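Local coordinates for hypothetical protein yiiM (Escherichia coli, PDB 1O65), which is of unsettled function but may bind molybdenum and act as an oxidoreductase on nitrogenous compounds, at residues 69-80 against 96-107; 124-132 against 183-191. All blocks are in the same frame, centred on the assembly; numbering follows the deposited sequence.

The centres of the two contacts lie about 14 Å apart, and both reach the same mixed sheet. Along the chain they come in series: interaction 1 (69-80 with 96-107) is complete before interaction 2 (124-132 with 183-191) begins. Interaction 1 belongs to the MOSC domain, whereas interaction 2 ties strand 121-128 of that domain to helix 183-191, part of the YiiM-like three-helix region. The contacts also touch directly: Arg129 NH2 probably donates a hydrogen bond to Phe96 O, and Gln184 N one to Glu107 O. The buried interior of the MOSC part is thus continuous with the seam where helix 183-191 packs on the sheet.

Interaction 1 of 2, residues 69-80 against 96-107; sequences LCHYPREHYLYW and FGENLSTDGLTE
Phe96 lays its ring against one face of Tyr72 in an offset stack, the centroids 4.2 Å apart and the planes at 26°, while His76 CD2 lies over the opposite face. Tyr77 meets Phe96 rim to rim, CE1 reaching Phe96 CD2 at 3.4 Å, and Trp80 approaches obliquely. A large flat phenylalanine suits this place, touching three aromatic neighbours at once. The tyrosine hydroxyls keep polar partners: Tyr72 OH accepts from Trp80 NE1, and Tyr77 OH donates to the syn lone pair of Glu98 OE2 at 2.5 Å.

Arg74 folds back over segment 96-107, its guanidinium face above the backbone of Thr102. The bend at chi3 (-76°) brings NH2 to Asp103 OD2 at 2.7 Å, a salt bridge that meets the carboxylate from above its plane; NH1 has a second anionic partner in Asp18. An alanine here is likely to leave both aspartates without their cationic mate and to uncover the Thr102 backbone. Next door, Glu75 OE2 accepts from Gly104 N (2.7 Å).

His71 has CG anti to its own N (chi1 -162°), which carries the ring across Leu100: Leu100 CB packs over a face in a CH-pi contact, while NE2 shares a 2.9 Å hydrogen bond with Thr102 OG1 in the ring plane. With ND1 bonded to Tyr158, both ring nitrogens are satisfied.

Between the His71 side and the Tyr72 side of the sheet, strands 69-73 and 100-102 pair in parallel, Tyr72 N bonding to Leu100 O, and helix 75-83 lies in the connection between them: a beta-alpha-beta unit within the MOSC domain.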
loop_
_atom_site.group_PDB
_atom_site.type_symbol
_atom_site.label_atom_id
_atom_site.label_comp_id
_atom_site.label_asym_id
_atom_site.label_seq_id
_atom_site.Cartn_x
_atom_site.Cartn_y
_atom_site.Cartn_z
ATOM N N LEU A 69 8.174 -1.215 1.397
ATOM C CA LEU A 69 7.731 0.150 1.382
ATOM C C LEU A 69 6.205 0.306 1.428
ATOM O O LEU A 69 5.485 -0.361 0.694
ATOM C CB LEU A 69 8.188 0.866 0.097
ATOM C CG LEU A 69 9.649 1.219 -0.081
ATOM C CD1 LEU A 69 9.996 1.358 -1.556
ATOM C CD2 LEU A 69 10.029 2.503 0.659
ATOM N N CYS A 70 5.735 1.260 2.209
ATOM C CA CYS A 70 4.309 1.516 2.387
ATOM C C CYS A 70 3.959 2.879 1.782
ATOM O O CYS A 70 4.666 3.855 2.083
ATOM C CB CYS A 70 3.972 1.518 3.885
ATOM S SG CYS A 70 2.237 1.997 4.232
ATOM N N HIS A 71 2.907 2.967 1.002
ATOM C CA HIS A 71 2.529 4.224 0.365
ATOM C C HIS A 71 1.166 4.702 0.851
ATOM O O HIS A 71 0.246 3.882 0.907
ATOM C CB HIS A 71 2.395 3.977 -1.168
ATOM C CG HIS A 71 2.428 5.230 -1.976
ATOM N ND1 HIS A 71 3.380 5.453 -2.968
ATOM C CD2 HIS A 71 1.680 6.360 -1.911
ATOM C CE1 HIS A 71 3.201 6.658 -3.480
ATOM N NE2 HIS A 71 2.177 7.224 -2.862
ATOM N N TYR A 72 0.996 5.994 1.132
ATOM C CA TYR A 72 -0.351 6.477 1.481
ATOM C C TYR A 72 -0.600 7.796 0.750
ATOM O O TYR A 72 0.186 8.751 0.768
ATOM C CB TYR A 72 -0.605 6.580 2.963
ATOM C CG TYR A 72 -2.062 6.559 3.380
ATOM C CD1 TYR A 72 -2.820 5.402 3.286
ATOM C CD2 TYR A 72 -2.690 7.703 3.884
ATOM C CE1 TYR A 72 -4.146 5.355 3.663
ATOM C CE2 TYR A 72 -4.012 7.664 4.263
ATOM C CZ TYR A 72 -4.741 6.494 4.156
ATOM O OH TYR A 72 -6.068 6.470 4.531
ATOM N N PRO A 73 -1.682 7.828 -0.013
ATOM C CA PRO A 73 -2.002 9.037 -0.757
ATOM C C PRO A 73 -2.395 10.151 0.188
ATOM O O PRO A 73 -3.285 9.963 1.056
ATOM C CB PRO A 73 -3.143 8.624 -1.665
ATOM C CG PRO A 73 -3.116 7.119 -1.705
ATOM C CD PRO A 73 -2.527 6.678 -0.389
ATOM N N ARG A 74 -1.782 11.326 0.037
ATOM C CA ARG A 74 -2.215 12.481 0.831
ATOM C C ARG A 74 -3.676 12.825 0.537
ATOM O O ARG A 74 -4.316 13.422 1.419
ATOM C CB ARG A 74 -1.369 13.736 0.612
ATOM C CG ARG A 74 0.035 13.650 1.204
ATOM C CD ARG A 74 0.712 15.021 1.280
ATOM N NE ARG A 74 1.173 15.424 -0.036
ATOM C CZ ARG A 74 2.233 15.162 -0.751
ATOM N NH1 ARG A 74 3.216 14.371 -0.342
ATOM N NH2 ARG A 74 2.387 15.716 -1.971
ATOM N N GLU A 75 -4.223 12.540 -0.647
ATOM C CA GLU A 75 -5.650 12.801 -0.878
ATOM C C GLU A 75 -6.523 12.273 0.266
ATOM O O GLU A 75 -7.466 12.958 0.684
ATOM C CB GLU A 75 -6.107 12.163 -2.187
ATOM C CG GLU A 75 -5.570 12.729 -3.474
ATOM C CD GLU A 75 -4.190 12.333 -3.928
ATOM O OE1 GLU A 75 -3.370 11.784 -3.153
ATOM O OE2 GLU A 75 -3.862 12.603 -5.130
ATOM N N HIS A 76 -6.212 11.126 0.890
ATOM C CA HIS A 76 -7.060 10.574 1.925
ATOM C C HIS A 76 -7.101 11.364 3.212
ATOM O O HIS A 76 -8.034 11.160 3.999
ATOM C CB HIS A 76 -6.730 9.111 2.248
ATOM C CG HIS A 76 -6.753 8.190 1.077
ATOM N ND1 HIS A 76 -7.592 8.375 0.002
ATOM C CD2 HIS A 76 -6.033 7.075 0.815
ATOM C CE1 HIS A 76 -7.360 7.438 -0.899
ATOM N NE2 HIS A 76 -6.428 6.621 -0.408
ATOM N N TYR A 77 -6.110 12.181 3.521
ATOM C CA TYR A 77 -6.135 12.996 4.736
ATOM C C TYR A 77 -7.262 14.020 4.651
ATOM O O TYR A 77 -7.917 14.323 5.663
ATOM C CB TYR A 77 -4.778 13.674 4.995
ATOM C CG TYR A 77 -3.712 12.668 5.406
ATOM C CD1 TYR A 77 -3.948 11.795 6.454
ATOM C CD2 TYR A 77 -2.512 12.546 4.698
ATOM C CE1 TYR A 77 -2.991 10.877 6.841
ATOM C CE2 TYR A 77 -1.561 11.614 5.064
ATOM C CZ TYR A 77 -1.804 10.784 6.141
ATOM O OH TYR A 77 -0.882 9.855 6.530
ATOM N N LEU A 78 -7.483 14.588 3.461
ATOM C CA LEU A 78 -8.617 15.503 3.287
ATOM C C LEU A 78 -9.896 14.782 3.738
ATOM O O LEU A 78 -10.658 15.274 4.573
ATOM C CB LEU A 78 -8.777 15.904 1.821
ATOM C CG LEU A 78 -7.603 16.696 1.220
ATOM C CD1 LEU A 78 -7.791 16.838 -0.292
ATOM C CD2 LEU A 78 -7.498 18.066 1.890
ATOM N N TYR A 79 -10.139 13.590 3.186
ATOM C CA TYR A 79 -11.305 12.824 3.587
ATOM C C TYR A 79 -11.340 12.566 5.091
ATOM O O TYR A 79 -12.382 12.744 5.736
ATOM C CB TYR A 79 -11.377 11.504 2.814
ATOM C CG TYR A 79 -12.512 10.610 3.297
ATOM C CD1 TYR A 79 -13.791 10.725 2.794
ATOM C CD2 TYR A 79 -12.279 9.656 4.270
ATOM C CE1 TYR A 79 -14.810 9.910 3.257
ATOM C CE2 TYR A 79 -13.283 8.828 4.720
ATOM C CZ TYR A 79 -14.549 8.962 4.223
ATOM O OH TYR A 79 -15.550 8.138 4.695
ATOM N N TRP A 80 -10.244 12.129 5.709
ATOM C CA TRP A 80 -10.295 11.843 7.144
ATOM C C TRP A 80 -10.507 13.088 7.978
ATOM O O TRP A 80 -11.338 13.057 8.900
ATOM C CB TRP A 80 -9.090 11.045 7.620
ATOM C CG TRP A 80 -8.971 9.700 6.962
ATOM C CD1 TRP A 80 -7.918 9.247 6.240
ATOM C CD2 TRP A 80 -9.958 8.650 6.952
ATOM N NE1 TRP A 80 -8.187 7.986 5.767
ATOM C CE2 TRP A 80 -9.424 7.590 6.199
ATOM C CE3 TRP A 80 -11.226 8.496 7.510
ATOM C CZ2 TRP A 80 -10.113 6.385 5.991
ATOM C CZ3 TRP A 80 -11.905 7.300 7.326
ATOM C CH2 TRP A 80 -11.356 6.251 6.559
ATOM N N PHE A 96 -0.377 7.353 8.940
ATOM C CA PHE A 96 -0.729 5.961 8.653
ATOM C C PHE A 96 0.472 5.046 8.573
ATOM O O PHE A 96 0.294 3.885 8.186
ATOM C CB PHE A 96 -1.584 5.885 7.370
ATOM C CG PHE A 96 -3.027 6.249 7.634
ATOM C CD1 PHE A 96 -3.930 5.300 8.076
ATOM C CD2 PHE A 96 -3.465 7.554 7.486
ATOM C CE1 PHE A 96 -5.243 5.639 8.341
ATOM C CE2 PHE A 96 -4.779 7.907 7.749
ATOM C CZ PHE A 96 -5.670 6.951 8.175
ATOM N N GLY A 97 1.663 5.493 8.925
ATOM C CA GLY A 97 2.854 4.662 8.897
ATOM C C GLY A 97 3.545 4.602 7.536
ATOM O O GLY A 97 4.553 3.899 7.375
ATOM N N GLU A 98 3.142 5.403 6.563
ATOM C CA GLU A 98 3.739 5.362 5.247
ATOM C C GLU A 98 5.185 5.806 5.161
ATOM O O GLU A 98 5.710 6.640 5.894
ATOM C CB GLU A 98 2.904 6.215 4.270
ATOM C CG GLU A 98 2.930 7.700 4.560
ATOM C CD GLU A 98 1.744 8.120 5.408
ATOM O OE1 GLU A 98 1.390 7.364 6.334
ATOM O OE2 GLU A 98 1.150 9.187 5.157
ATOM N N ASN A 99 5.881 5.225 4.178
ATOM C CA ASN A 99 7.245 5.656 3.870
ATOM C C ASN A 99 7.175 6.693 2.741
ATOM O O ASN A 99 7.979 7.613 2.701
ATOM C CB ASN A 99 8.110 4.507 3.380
ATOM C CG ASN A 99 8.158 3.353 4.357
ATOM O OD1 ASN A 99 7.704 2.249 4.013
ATOM N ND2 ASN A 99 8.716 3.618 5.537
ATOM N N LEU A 100 6.204 6.486 1.833
ATOM C CA LEU A 100 6.075 7.355 0.669
ATOM C C LEU A 100 4.788 8.172 0.659
ATOM O O LEU A 100 3.692 7.639 0.731
ATOM C CB LEU A 100 6.158 6.542 -0.619
ATOM C CG LEU A 100 7.428 5.724 -0.859
ATOM C CD1 LEU A 100 7.398 5.037 -2.212
ATOM C CD2 LEU A 100 8.669 6.590 -0.724
ATOM N N SER A 101 4.924 9.497 0.500
ATOM C CA SER A 101 3.742 10.361 0.511
ATOM C C SER A 101 3.701 11.189 -0.769
ATOM O O SER A 101 4.701 11.808 -1.123
ATOM C CB SER A 101 3.722 11.240 1.744
ATOM O OG SER A 101 2.647 12.167 1.704
ATOM N N THR A 102 2.571 11.186 -1.469
ATOM C CA THR A 102 2.375 11.879 -2.708
ATOM C C THR A 102 0.958 12.435 -2.947
ATOM O O THR A 102 -0.012 12.194 -2.237
ATOM C CB THR A 102 2.499 10.875 -3.901
ATOM O OG1 THR A 102 1.482 9.879 -3.705
ATOM C CG2 THR A 102 3.852 10.259 -4.077
ATOM N N ASP A 103 0.839 13.101 -4.091
ATOM C CA ASP A 103 -0.409 13.569 -4.663
ATOM C C ASP A 103 -0.485 12.895 -6.060
ATOM O O ASP A 103 0.589 12.530 -6.552
ATOM C CB ASP A 103 -0.471 15.056 -4.930
ATOM C CG ASP A 103 -0.631 15.930 -3.708
ATOM O OD1 ASP A 103 -1.677 15.889 -3.036
ATOM O OD2 ASP A 103 0.336 16.687 -3.466
ATOM N N GLY A 104 -1.666 12.703 -6.613
ATOM C CA GLY A 104 -1.795 12.156 -7.948
ATOM C C GLY A 104 -1.834 10.656 -8.059
ATOM O O GLY A 104 -2.025 10.162 -9.177
ATOM N N LEU A 105 -1.588 9.887 -6.996
ATOM C CA LEU A 105 -1.604 8.432 -7.058
ATOM C C LEU A 105 -2.589 7.863 -6.049
ATOM O O LEU A 105 -2.457 8.074 -4.830
ATOM C CB LEU A 105 -0.214 7.848 -6.817
ATOM C CG LEU A 105 0.811 8.026 -7.936
ATOM C CD1 LEU A 105 2.184 7.542 -7.498
ATOM C CD2 LEU A 105 0.397 7.272 -9.185
ATOM N N THR A 106 -3.610 7.149 -6.524
ATOM C CA THR A 106 -4.612 6.580 -5.639
ATOM C C THR A 106 -4.861 5.114 -5.962
ATOM O O THR A 106 -4.333 4.554 -6.925
ATOM C CB THR A 106 -5.966 7.316 -5.721
ATOM O OG1 THR A 106 -6.524 7.061 -7.022
ATOM C CG2 THR A 106 -5.868 8.818 -5.508
ATOM N N GLU A 107 -5.712 4.448 -5.153
ATOM C CA GLU A 107 -6.048 3.058 -5.407
ATOM C C GLU A 107 -6.671 2.867 -6.789
ATOM O O GLU A 107 -6.534 1.776 -7.379
ATOM C CB GLU A 107 -7.039 2.526 -4.345
ATOM C CG GLU A 107 -6.391 2.479 -2.957
ATOM C CD GLU A 107 -6.370 3.815 -2.253
ATOM O OE1 GLU A 107 -7.025 4.813 -2.707
ATOM O OE2 GLU A 107 -5.666 3.918 -1.235
HETATM O O HOH W 1 0.825 10.531 2.679
HETATM O O HOH W 2 4.834 14.642 -2.782
HETATM O O HOH W 3 -1.262 10.457 -4.147
#

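Interaction 2 of 2, residues 124-132 against 183-191; sequences QVSQPRSPC and VQEAAAIAW
Trp191 points the far end of its indole at the chain leaving strand 121-128. The benzo edge leads: CH2 comes to 3.4 Å from Arg129 O and CZ2 to 3.5 Å from Ser130 OG, both oxygens near the ring plane. Pro131 comes from the opposite direction and sets CD 3.9 Å from Trp191 CH2, an oblique approach. With CG anti to the carbonyl carbon (chi1 -53°), the indole is directed from the last residue of helix 183-191 to the strand exit. Ala190 CB lies over one face of the ring, and Trp213 and Phe229 add edge-to-face partners, so the tryptophan joins the strand exit to other C-terminal elements.

Toward the start of the helix, Pro128 is the strand's main contribution. Its CB and CG lie against the helix, with CG 3.7 Å from Ala186 CB and CB 3.9 Å from Val183 CG1; the backbone N of Ala187 is also close to CG. Alanine suits these helical positions because a single methyl lets the compact pyrrolidine ring approach the backbone. Val183 completes the patch by dividing its two methyls: CG1, anti to the backbone N (chi1 174°), takes Pro128, whereas CG2 meets Val125 CG1 at 4.1 Å, the two valines crossing at about a right angle. The branched side chain thereby serves two strand residues.

Strand 124-128 and the helix run at 43° to each other, their axes 7.9 Å apart at closest. Between their side chains the contact is mainly apolar and rests on shape: carbon surfaces of proline, alanine and valine at van der Waals distance, with an indole edge finishing one end. Its stability probably comes chiefly from burying these groups together, without a hydrogen bond between the two segments to fix the helix on the strand.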
loop_
_atom_site.group_PDB
_atom_site.type_symbol
_atom_site.label_atom_id
_atom_site.label_comp_id
_atom_site.label_asym_id
_atom_site.label_seq_id
_atom_site.Cartn_x
_atom_site.Cartn_y
_atom_site.Cartn_z
ATOM N N GLN A 124 7.988 -2.373 -7.094
ATOM C CA GLN A 124 6.794 -2.928 -7.675
ATOM C C GLN A 124 5.642 -3.030 -6.673
ATOM O O GLN A 124 5.817 -3.536 -5.577
ATOM C CB GLN A 124 7.073 -4.313 -8.276
ATOM C CG GLN A 124 5.807 -4.929 -8.924
ATOM C CD GLN A 124 6.164 -6.174 -9.709
ATOM O OE1 GLN A 124 6.763 -7.104 -9.172
ATOM N NE2 GLN A 124 5.788 -6.232 -10.972
ATOM N N VAL A 125 4.460 -2.607 -7.104
ATOM C CA VAL A 125 3.271 -2.654 -6.222
ATOM C C VAL A 125 2.932 -4.115 -5.979
ATOM O O VAL A 125 2.752 -4.860 -6.936
ATOM C CB VAL A 125 2.079 -1.896 -6.807
ATOM C CG1 VAL A 125 0.845 -2.035 -5.926
ATOM C CG2 VAL A 125 2.447 -0.427 -6.996
ATOM N N SER A 126 2.890 -4.527 -4.716
ATOM C CA SER A 126 2.686 -5.953 -4.426
ATOM C C SER A 126 1.351 -6.268 -3.806
ATOM O O SER A 126 0.859 -7.394 -3.897
ATOM C CB SER A 126 3.829 -6.391 -3.483
ATOM O OG SER A 126 3.557 -5.817 -2.203
ATOM N N GLN A 127 0.701 -5.292 -3.170
ATOM C CA GLN A 127 -0.611 -5.528 -2.568
ATOM C C GLN A 127 -1.171 -4.235 -1.977
ATOM O O GLN A 127 -0.421 -3.295 -1.694
ATOM C CB GLN A 127 -0.497 -6.538 -1.401
ATOM C CG GLN A 127 0.395 -6.029 -0.265
ATOM C CD GLN A 127 0.292 -6.903 0.982
ATOM O OE1 GLN A 127 0.812 -8.014 1.067
ATOM N NE2 GLN A 127 -0.456 -6.422 1.977
ATOM N N PRO A 128 -2.486 -4.207 -1.803
ATOM C CA PRO A 128 -3.122 -3.070 -1.114
ATOM C C PRO A 128 -2.699 -3.167 0.341
ATOM O O PRO A 128 -2.242 -4.254 0.729
ATOM C CB PRO A 128 -4.600 -3.281 -1.310
ATOM C CG PRO A 128 -4.761 -4.360 -2.322
ATOM C CD PRO A 128 -3.471 -5.139 -2.361
ATOM N N ARG A 129 -2.569 -2.074 1.071
ATOM C CA ARG A 129 -2.201 -2.143 2.482
ATOM C C ARG A 129 -3.426 -2.636 3.271
ATOM O O ARG A 129 -4.557 -2.200 3.030
ATOM C CB ARG A 129 -1.695 -0.795 2.975
ATOM C CG ARG A 129 -1.216 -0.762 4.442
ATOM C CD ARG A 129 -2.385 -0.364 5.356
ATOM N NE ARG A 129 -1.903 0.028 6.682
ATOM C CZ ARG A 129 -1.318 1.195 6.961
ATOM N NH1 ARG A 129 -1.137 2.108 6.000
ATOM N NH2 ARG A 129 -0.886 1.414 8.198
ATOM N N SER A 130 -3.219 -3.556 4.160
ATOM C CA SER A 130 -4.192 -4.187 5.024
ATOM C C SER A 130 -4.397 -3.485 6.362
ATOM O O SER A 130 -3.638 -3.726 7.298
ATOM C CB SER A 130 -3.663 -5.599 5.385
ATOM O OG SER A 130 -4.331 -6.611 4.700
ATOM N N PRO A 131 -5.476 -2.746 6.533
ATOM C CA PRO A 131 -5.762 -2.083 7.799
ATOM C C PRO A 131 -5.690 -3.066 8.963
ATOM O O PRO A 131 -6.162 -4.200 8.891
ATOM C CB PRO A 131 -7.156 -1.523 7.646
ATOM C CG PRO A 131 -7.681 -1.972 6.354
ATOM C CD PRO A 131 -6.572 -2.582 5.563
ATOM N N CYS A 132 -5.074 -2.645 10.026
ATOM C CA CYS A 132 -4.853 -3.395 11.246
ATOM C C CYS A 132 -5.362 -2.589 12.442
ATOM O O CYS A 132 -5.297 -1.361 12.457
ATOM C CB CYS A 132 -3.351 -3.645 11.344
ATOM S SG CYS A 132 -2.679 -4.288 12.864
ATOM N N VAL A 183 -5.372 -1.402 -7.557
ATOM C CA VAL A 183 -5.330 -1.558 -6.116
ATOM C C VAL A 183 -6.748 -1.543 -5.560
ATOM O O VAL A 183 -7.152 -2.358 -4.722
ATOM C CB VAL A 183 -4.457 -0.446 -5.482
ATOM C CG1 VAL A 183 -4.511 -0.476 -3.973
ATOM C CG2 VAL A 183 -2.989 -0.656 -5.926
ATOM N N GLN A 184 -7.600 -0.674 -6.105
ATOM C CA GLN A 184 -8.989 -0.555 -5.688
ATOM C C GLN A 184 -9.701 -1.883 -5.916
ATOM O O GLN A 184 -10.363 -2.375 -5.009
ATOM C CB GLN A 184 -9.702 0.578 -6.424
ATOM C CG GLN A 184 -11.201 0.665 -6.124
ATOM C CD GLN A 184 -11.820 1.835 -6.897
ATOM O OE1 GLN A 184 -11.819 1.875 -8.126
ATOM N NE2 GLN A 184 -12.348 2.809 -6.171
ATOM N N GLU A 185 -9.540 -2.443 -7.108
ATOM C CA GLU A 185 -10.124 -3.740 -7.417
ATOM C C GLU A 185 -9.596 -4.828 -6.476
ATOM O O GLU A 185 -10.375 -5.601 -5.939
ATOM C CB GLU A 185 -9.852 -4.145 -8.853
ATOM C CG GLU A 185 -10.490 -3.277 -9.929
ATOM C CD GLU A 185 -9.975 -3.683 -11.314
ATOM O OE1 GLU A 185 -10.393 -4.796 -11.735
ATOM O OE2 GLU A 185 -9.170 -2.930 -11.902
ATOM N N ALA A 186 -8.285 -4.915 -6.262
ATOM C CA ALA A 186 -7.747 -5.936 -5.385
ATOM C C ALA A 186 -8.349 -5.768 -3.982
ATOM O O ALA A 186 -8.775 -6.748 -3.384
ATOM C CB ALA A 186 -6.240 -5.912 -5.325
ATOM N N ALA A 187 -8.371 -4.511 -3.499
ATOM C CA ALA A 187 -8.948 -4.244 -2.212
ATOM C C ALA A 187 -10.407 -4.706 -2.199
ATOM O O ALA A 187 -10.726 -5.455 -1.265
ATOM C CB ALA A 187 -8.840 -2.785 -1.771
ATOM N N ALA A 188 -11.194 -4.436 -3.212
ATOM C CA ALA A 188 -12.591 -4.812 -3.274
ATOM C C ALA A 188 -12.799 -6.321 -3.345
ATOM O O ALA A 188 -13.734 -6.914 -2.789
ATOM C CB ALA A 188 -13.272 -4.156 -4.506
ATOM N N ILE A 189 -11.981 -6.974 -4.137
ATOM C CA ILE A 189 -12.011 -8.418 -4.266
ATOM C C ILE A 189 -11.693 -9.060 -2.912
ATOM O O ILE A 189 -12.218 -10.120 -2.565
ATOM C CB ILE A 189 -10.962 -8.915 -5.298
ATOM C CG1 ILE A 189 -11.346 -8.456 -6.704
ATOM C CG2 ILE A 189 -10.835 -10.424 -5.187
ATOM C CD1 ILE A 189 -10.339 -8.719 -7.802
ATOM N N ALA A 190 -10.768 -8.498 -2.159
ATOM C CA ALA A 190 -10.420 -9.082 -0.875
ATOM C C ALA A 190 -11.474 -8.822 0.195
ATOM O O ALA A 190 -11.730 -9.742 0.954
ATOM C CB ALA A 190 -9.106 -8.519 -0.316
ATOM N N TRP A 191 -12.019 -7.595 0.237
ATOM C CA TRP A 191 -12.861 -7.256 1.376
ATOM C C TRP A 191 -14.268 -6.776 1.114
ATOM O O TRP A 191 -15.016 -6.581 2.081
ATOM C CB TRP A 191 -12.129 -6.135 2.158
ATOM C CG TRP A 191 -10.721 -6.383 2.547
ATOM C CD1 TRP A 191 -10.247 -7.473 3.232
ATOM C CD2 TRP A 191 -9.578 -5.555 2.299
ATOM N NE1 TRP A 191 -8.905 -7.343 3.427
ATOM C CE2 TRP A 191 -8.462 -6.183 2.876
ATOM C CE3 TRP A 191 -9.400 -4.311 1.679
ATOM C CZ2 TRP A 191 -7.159 -5.652 2.827
ATOM C CZ3 TRP A 191 -8.116 -3.791 1.639
ATOM C CH2 TRP A 191 -7.007 -4.454 2.187
#